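Local coordinates for DUF357 domain-containing protein (Archaeoglobus fulgidus DSM 4304, PDB 2OO2) that is of unknown function but folds as a small three-helix protein of the DUF357 family and probably pairs with a second copy of itself, at residues R21-M32 with G68-T77. Sequence-based numbering, arbitrary orientation.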
ATOM      1  N   ARG A  21       2.951 -14.234  -8.069  1.00 36.43           N
ATOM      2  CA  ARG A  21       2.702 -14.568  -6.683  1.00 36.36           C
ATOM      3  C   ARG A  21       1.234 -14.941  -6.480  1.00 38.11           C
ATOM      4  O   ARG A  21       0.917 -15.865  -5.687  1.00 37.56           O
ATOM      5  CB  ARG A  21       3.063 -13.381  -5.792  1.00 35.47           C
ATOM      6  CG  ARG A  21       3.133 -13.667  -4.291  1.00 32.69           C
ATOM      7  CD  ARG A  21       4.327 -14.561  -3.955  1.00 35.99           C
ATOM      8  NE  ARG A  21       4.530 -14.588  -2.537  1.00 38.83           N
ATOM      9  CZ  ARG A  21       4.174 -15.634  -1.784  1.00 40.84           C
ATOM     10  NH1 ARG A  21       4.386 -15.592  -0.474  1.00 38.58           N
ATOM     11  NH2 ARG A  21       3.686 -16.728  -2.351  1.00 39.69           N
ATOM     12  N   VAL A  22       0.350 -14.211  -7.173  1.00 38.23           N
ATOM     13  CA  VAL A  22      -1.123 -14.375  -6.978  1.00 41.34           C
ATOM     14  C   VAL A  22      -1.538 -15.810  -7.321  1.00 41.05           C
ATOM     15  O   VAL A  22      -2.487 -16.397  -6.744  1.00 40.81           O
ATOM     16  CB  VAL A  22      -1.872 -13.258  -7.771  1.00 40.06           C
ATOM     17  CG1 VAL A  22      -1.946 -13.559  -9.253  1.00 40.34           C
ATOM     18  CG2 VAL A  22      -3.259 -12.978  -7.159  1.00 42.48           C
ATOM     19  N   LYS A  23      -0.753 -16.398  -8.224  1.00 42.11           N
ATOM     20  CA  LYS A  23      -0.968 -17.750  -8.717  1.00 45.25           C
ATOM     21  C   LYS A  23      -0.596 -18.834  -7.709  1.00 45.57           C
ATOM     22  O   LYS A  23      -1.010 -19.976  -7.843  1.00 46.08           O
ATOM     23  CB  LYS A  23      -0.262 -17.965 -10.072  1.00 45.86           C
ATOM     24  CG  LYS A  23      -1.075 -17.372 -11.246  1.00 48.30           C
ATOM     25  CD  LYS A  23      -0.948 -18.250 -12.504  1.00 53.03           C
ATOM     26  CE  LYS A  23      -1.672 -17.685 -13.758  1.00 52.97           C
ATOM     27  NZ  LYS A  23      -1.658 -18.712 -14.939  1.00 51.94           N
ATOM     28  N   GLU A  24       0.169 -18.460  -6.696  1.00 45.44           N
ATOM     29  CA  GLU A  24       0.677 -19.390  -5.690  1.00 46.23           C
ATOM     30  C   GLU A  24      -0.149 -19.437  -4.418  1.00 46.29           C
ATOM     31  O   GLU A  24       0.135 -20.229  -3.532  1.00 47.60           O
ATOM     32  CB  GLU A  24       2.138 -19.034  -5.325  1.00 46.26           C
ATOM     33  CG  GLU A  24       3.078 -19.098  -6.517  1.00 47.12           C
ATOM     34  CD  GLU A  24       4.372 -18.391  -6.268  1.00 49.44           C
ATOM     35  OE1 GLU A  24       4.637 -18.003  -5.106  1.00 47.18           O
ATOM     36  OE2 GLU A  24       5.132 -18.224  -7.253  1.00 53.62           O
ATOM     37  N   ILE A  25      -1.158 -18.579  -4.311  1.00 46.27           N
ATOM     38  CA  ILE A  25      -1.880 -18.444  -3.052  1.00 46.88           C
ATOM     39  C   ILE A  25      -3.391 -18.670  -3.256  1.00 47.63           C
ATOM     40  O   ILE A  25      -3.926 -18.500  -4.354  1.00 48.28           O
ATOM     41  CB  ILE A  25      -1.625 -17.065  -2.434  1.00 46.66           C
ATOM     42  CG1 ILE A  25      -2.177 -15.980  -3.337  1.00 48.21           C
ATOM     43  CG2 ILE A  25      -0.113 -16.827  -2.218  1.00 44.07           C
ATOM     44  CD1 ILE A  25      -2.646 -14.817  -2.573  1.00 49.60           C
ATOM     45  N   GLU A  26      -4.081 -19.079  -2.210  1.00 47.84           N
ATOM     46  CA  GLU A  26      -5.520 -19.225  -2.339  1.00 48.79           C
ATOM     47  C   GLU A  26      -6.235 -18.759  -1.069  1.00 47.71           C
ATOM     48  O   GLU A  26      -5.602 -18.595  -0.027  1.00 47.73           O
ATOM     49  CB  GLU A  26      -5.847 -20.675  -2.670  1.00 48.73           C
ATOM     50  CG  GLU A  26      -5.163 -21.639  -1.736  1.00 53.57           C
ATOM     51  CD  GLU A  26      -5.602 -23.092  -1.929  1.00 57.43           C
ATOM     52  OE1 GLU A  26      -6.022 -23.457  -3.048  1.00 58.03           O
ATOM     53  OE2 GLU A  26      -5.512 -23.866  -0.942  1.00 60.87           O
ATOM     54  N   GLY A  27      -7.535 -18.508  -1.162  1.00 47.55           N
ATOM     55  CA  GLY A  27      -8.312 -18.229   0.041  1.00 47.75           C
ATOM     56  C   GLY A  27      -9.568 -17.406  -0.148  1.00 47.41           C
ATOM     57  O   GLY A  27     -10.321 -17.601  -1.121  1.00 47.50           O
ATOM     58  N   ASP A  28      -9.788 -16.494   0.803  1.00 47.46           N
ATOM     59  CA  ASP A  28     -10.948 -15.602   0.822  1.00 48.23           C
ATOM     60  C   ASP A  28     -11.123 -14.848  -0.494  1.00 48.58           C
ATOM     61  O   ASP A  28     -10.212 -14.111  -0.936  1.00 47.03           O
ATOM     62  CB  ASP A  28     -10.821 -14.603   1.969  1.00 48.46           C
ATOM     63  CG  ASP A  28     -12.047 -13.717   2.107  1.00 51.91           C
ATOM     64  OD1 ASP A  28     -12.989 -14.119   2.831  1.00 56.10           O
ATOM     65  OD2 ASP A  28     -12.093 -12.634   1.476  1.00 53.44           O
ATOM     66  N   GLU A  29     -12.304 -15.018  -1.090  1.00 48.45           N
ATOM     67  CA  GLU A  29     -12.586 -14.503  -2.435  1.00 49.25           C
ATOM     68  C   GLU A  29     -12.613 -12.973  -2.563  1.00 47.87           C
ATOM     69  O   GLU A  29     -12.246 -12.441  -3.612  1.00 47.37           O
ATOM     70  CB  GLU A  29     -13.844 -15.149  -3.024  1.00 50.20           C
ATOM     71  CG  GLU A  29     -13.690 -16.699  -3.210  1.00 55.81           C
ATOM     72  CD  GLU A  29     -12.686 -17.116  -4.344  1.00 62.25           C
ATOM     73  OE1 GLU A  29     -11.521 -16.633  -4.355  1.00 63.77           O
ATOM     74  OE2 GLU A  29     -13.061 -17.942  -5.222  1.00 64.30           O
ATOM     75  N   GLY A  30     -12.994 -12.281  -1.493  1.00 46.44           N
ATOM     76  CA  GLY A  30     -12.944 -10.820  -1.449  1.00 45.63           C
ATOM     77  C   GLY A  30     -11.511 -10.286  -1.479  1.00 44.25           C
ATOM     78  O   GLY A  30     -11.202  -9.346  -2.257  1.00 45.91           O
ATOM     79  N   PHE A  31     -10.656 -10.855  -0.619  1.00 43.17           N
ATOM     80  CA  PHE A  31      -9.204 -10.612  -0.623  1.00 41.52           C
ATOM     81  C   PHE A  31      -8.641 -10.868  -1.992  1.00 40.47           C
ATOM     82  O   PHE A  31      -7.981  -9.994  -2.567  1.00 40.37           O
ATOM     83  CB  PHE A  31      -8.485 -11.474   0.397  1.00 41.47           C
ATOM     84  CG  PHE A  31      -8.411 -10.851   1.752  1.00 42.17           C
ATOM     85  CD1 PHE A  31      -7.236 -10.257   2.186  1.00 41.34           C
ATOM     86  CD2 PHE A  31      -9.526 -10.879   2.611  1.00 44.69           C
ATOM     87  CE1 PHE A  31      -7.139  -9.673   3.419  1.00 43.16           C
ATOM     88  CE2 PHE A  31      -9.452 -10.286   3.881  1.00 45.40           C
ATOM     89  CZ  PHE A  31      -8.229  -9.679   4.285  1.00 44.72           C
ATOM     90  N   MET A  32      -8.957 -12.041  -2.544  1.00 39.57           N
ATOM     91  CA  MET A  32      -8.479 -12.394  -3.895  1.00 38.79           C
ATOM     92  C   MET A  32      -9.025 -11.445  -4.961  1.00 38.30           C
ATOM     93  O   MET A  32      -8.276 -11.083  -5.891  1.00 35.58           O
ATOM     94  CB  MET A  32      -8.761 -13.841  -4.284  1.00 39.27           C
ATOM     95  CG  MET A  32      -7.963 -14.887  -3.477  1.00 41.58           C
ATOM     96  SD  MET A  32      -6.158 -14.876  -3.684  1.00 39.32           S
ATOM     97  CE  MET A  32      -5.965 -15.724  -5.205  1.00 43.81           C
ATOM     98  N   GLY A  68      -3.482 -10.432   4.071  1.00 38.63           N
ATOM     99  CA  GLY A  68      -4.295 -11.630   3.902  1.00 39.36           C
ATOM    100  C   GLY A  68      -3.558 -12.870   4.406  1.00 40.34           C
ATOM    101  O   GLY A  68      -4.143 -13.680   5.153  1.00 39.30           O
ATOM    102  N   LEU A  69      -2.294 -13.036   3.969  1.00 39.96           N
ATOM    103  CA  LEU A  69      -1.419 -14.127   4.468  1.00 40.54           C
ATOM    104  C   LEU A  69      -1.202 -14.052   5.994  1.00 43.12           C
ATOM    105  O   LEU A  69      -1.353 -15.082   6.704  1.00 41.81           O
ATOM    106  CB  LEU A  69      -0.065 -14.156   3.742  1.00 39.36           C
ATOM    107  CG  LEU A  69      -0.051 -14.740   2.326  1.00 35.33           C
ATOM    108  CD1 LEU A  69       1.302 -14.577   1.687  1.00 35.20           C
ATOM    109  CD2 LEU A  69      -0.474 -16.237   2.304  1.00 35.55           C
ATOM    110  N   GLU A  70      -0.893 -12.843   6.500  1.00 42.85           N
ATOM    111  CA  GLU A  70      -0.649 -12.649   7.934  1.00 45.81           C
ATOM    112  C   GLU A  70      -1.849 -13.047   8.806  1.00 45.46           C
ATOM    113  O   GLU A  70      -1.677 -13.682   9.833  1.00 46.11           O
ATOM    114  CB  GLU A  70      -0.218 -11.213   8.251  1.00 46.28           C
ATOM    115  CG  GLU A  70       0.434 -11.048   9.649  1.00 51.92           C
ATOM    116  CD  GLU A  70       1.718 -11.852   9.780  1.00 58.64           C
ATOM    117  OE1 GLU A  70       2.580 -11.750   8.882  1.00 61.07           O
ATOM    118  OE2 GLU A  70       1.866 -12.603  10.776  1.00 62.96           O
ATOM    119  N   VAL A  71      -3.054 -12.672   8.403  1.00 45.52           N
ATOM    120  CA  VAL A  71      -4.226 -12.902   9.250  1.00 45.81           C
ATOM    121  C   VAL A  71      -4.886 -14.254   8.953  1.00 46.01           C
ATOM    122  O   VAL A  71      -5.956 -14.597   9.518  1.00 47.07           O
ATOM    123  CB  VAL A  71      -5.258 -11.744   9.149  1.00 45.34           C
ATOM    124  CG1 VAL A  71      -4.635 -10.407   9.599  1.00 45.76           C
ATOM    125  CG2 VAL A  71      -5.887 -11.668   7.763  1.00 45.00           C
ATOM    126  N   GLY A  72      -4.243 -15.008   8.064  1.00 44.99           N
ATOM    127  CA  GLY A  72      -4.724 -16.287   7.564  1.00 45.23           C
ATOM    128  C   GLY A  72      -6.050 -16.256   6.830  1.00 46.20           C
ATOM    129  O   GLY A  72      -6.861 -17.167   6.985  1.00 46.40           O
ATOM    130  N   LYS A  73      -6.303 -15.195   6.062  1.00 44.46           N
ATOM    131  CA  LYS A  73      -7.391 -15.174   5.073  1.00 44.89           C
ATOM    132  C   LYS A  73      -6.951 -15.760   3.726  1.00 44.29           C
ATOM    133  O   LYS A  73      -7.800 -16.109   2.879  1.00 45.04           O
ATOM    134  CB  LYS A  73      -7.913 -13.746   4.874  1.00 45.11           C
ATOM    135  CG  LYS A  73      -8.650 -13.149   6.062  1.00 48.67           C
ATOM    136  CD  LYS A  73     -10.092 -13.679   6.157  1.00 52.57           C
ATOM    137  CE  LYS A  73     -10.943 -12.839   7.112  1.00 54.02           C
ATOM    138  NZ  LYS A  73     -12.360 -12.881   6.650  1.00 56.39           N
ATOM    139  N   LEU A  74      -5.621 -15.851   3.545  1.00 43.31           N
ATOM    140  CA  LEU A  74      -4.976 -16.393   2.364  1.00 42.07           C
ATOM    141  C   LEU A  74      -3.922 -17.364   2.822  1.00 42.49           C
ATOM    142  O   LEU A  74      -3.358 -17.183   3.879  1.00 40.77           O
ATOM    143  CB  LEU A  74      -4.263 -15.275   1.546  1.00 41.02           C
ATOM    144  CG  LEU A  74      -5.137 -14.184   0.984  1.00 40.69           C
ATOM    145  CD1 LEU A  74      -4.308 -13.153   0.160  1.00 39.83           C
ATOM    146  CD2 LEU A  74      -6.212 -14.830   0.130  1.00 42.74           C
ATOM    147  N   HIS A  75      -3.628 -18.345   1.965  1.00 44.59           N
ATOM    148  CA  HIS A  75      -2.691 -19.420   2.272  1.00 47.90           C
ATOM    149  C   HIS A  75      -1.893 -19.738   1.035  1.00 48.49           C
ATOM    150  O   HIS A  75      -2.438 -19.680  -0.064  1.00 47.84           O
ATOM    151  CB  HIS A  75      -3.494 -20.677   2.680  1.00 48.13           C
ATOM    152  CG  HIS A  75      -4.627 -20.363   3.608  1.00 52.85           C
ATOM    153  ND1 HIS A  75      -4.431 -20.065   4.945  1.00 56.75           N
ATOM    154  CD2 HIS A  75      -5.954 -20.204   3.377  1.00 57.31           C
ATOM    155  CE1 HIS A  75      -5.595 -19.777   5.506  1.00 57.60           C
ATOM    156  NE2 HIS A  75      -6.536 -19.850   4.578  1.00 58.27           N
ATOM    157  N   GLU A  76      -0.637 -20.137   1.210  1.00 50.56           N
ATOM    158  CA  GLU A  76       0.172 -20.614   0.093  1.00 53.15           C
ATOM    159  C   GLU A  76      -0.309 -22.001  -0.304  1.00 54.05           C
ATOM    160  O   GLU A  76      -0.602 -22.790   0.576  1.00 54.56           O
ATOM    161  CB  GLU A  76       1.669 -20.569   0.449  1.00 53.77           C
ATOM    162  CG  GLU A  76       2.416 -19.409  -0.271  1.00 55.80           C
ATOM    163  CD  GLU A  76       3.335 -18.605   0.652  1.00 58.74           C
ATOM    164  OE1 GLU A  76       4.343 -19.144   1.153  1.00 60.48           O
ATOM    165  OE2 GLU A  76       3.064 -17.403   0.865  1.00 58.97           O
ATOM    166  N   THR A  77      -0.441 -22.275  -1.611  1.00 55.26           N
ATOM    167  CA  THR A  77      -1.048 -23.535  -2.111  1.00 56.41           C
ATOM    168  C   THR A  77      -0.323 -24.849  -1.742  1.00 56.76           C
ATOM    169  O   THR A  77       0.897 -24.887  -1.548  1.00 57.94           O
ATOM    170  CB  THR A  77      -1.304 -23.511  -3.632  1.00 56.30           C
ATOM    171  OG1 THR A  77      -2.198 -22.439  -3.949  1.00 56.55           O
ATOM    172  CG2 THR A  77      -1.956 -24.828  -4.075  1.00 57.78           C
TER
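Glu24 O takes a nearly straight bond from Thr77 N (2.9 Å) and a weak one from Thr77 OG1, so one carbonyl holds the C-terminal end of the modelled chain. From there strand 25-27 runs antiparallel to strand 74-76: Glu26 and His75 exchange N-H...O bonds of 2.8 Å each way, and Asp28 N closes the far end on Lys73 O. On the face that carries Ile25 and Glu76, turned to the helices, Arg21 NH1 reaches Glu76 OE2 at 2.6 Å, coming from above the carboxylate plane; its chain, bent at chi2 (69°), also brings NH2 to Glu24 OE1, so one guanidinium links both acids in a salt-bridge network. There too Leu74 splits its branches, CD1 against Ile25 CD1 (3.6 Å) and CD2 against Met32 SD (3.8 Å). Lys73 CB sits over the centre of the Phe31 ring as a CH-pi contact, 4.0 Å from the centroid, while Gly68 CA comes within 3.5 Å of Phe31 CE1. Trp64 meets that ring edge-to-face, and Val71 of the second subunit packs on Phe31. Asp28 OD2 N-caps helix 29-47 through Phe31 N, and Gly72 ends helix 51-70 in a Schellman motif. With these helix ends, the two-stranded antiparallel sheet closes one end of a three-helix bundle.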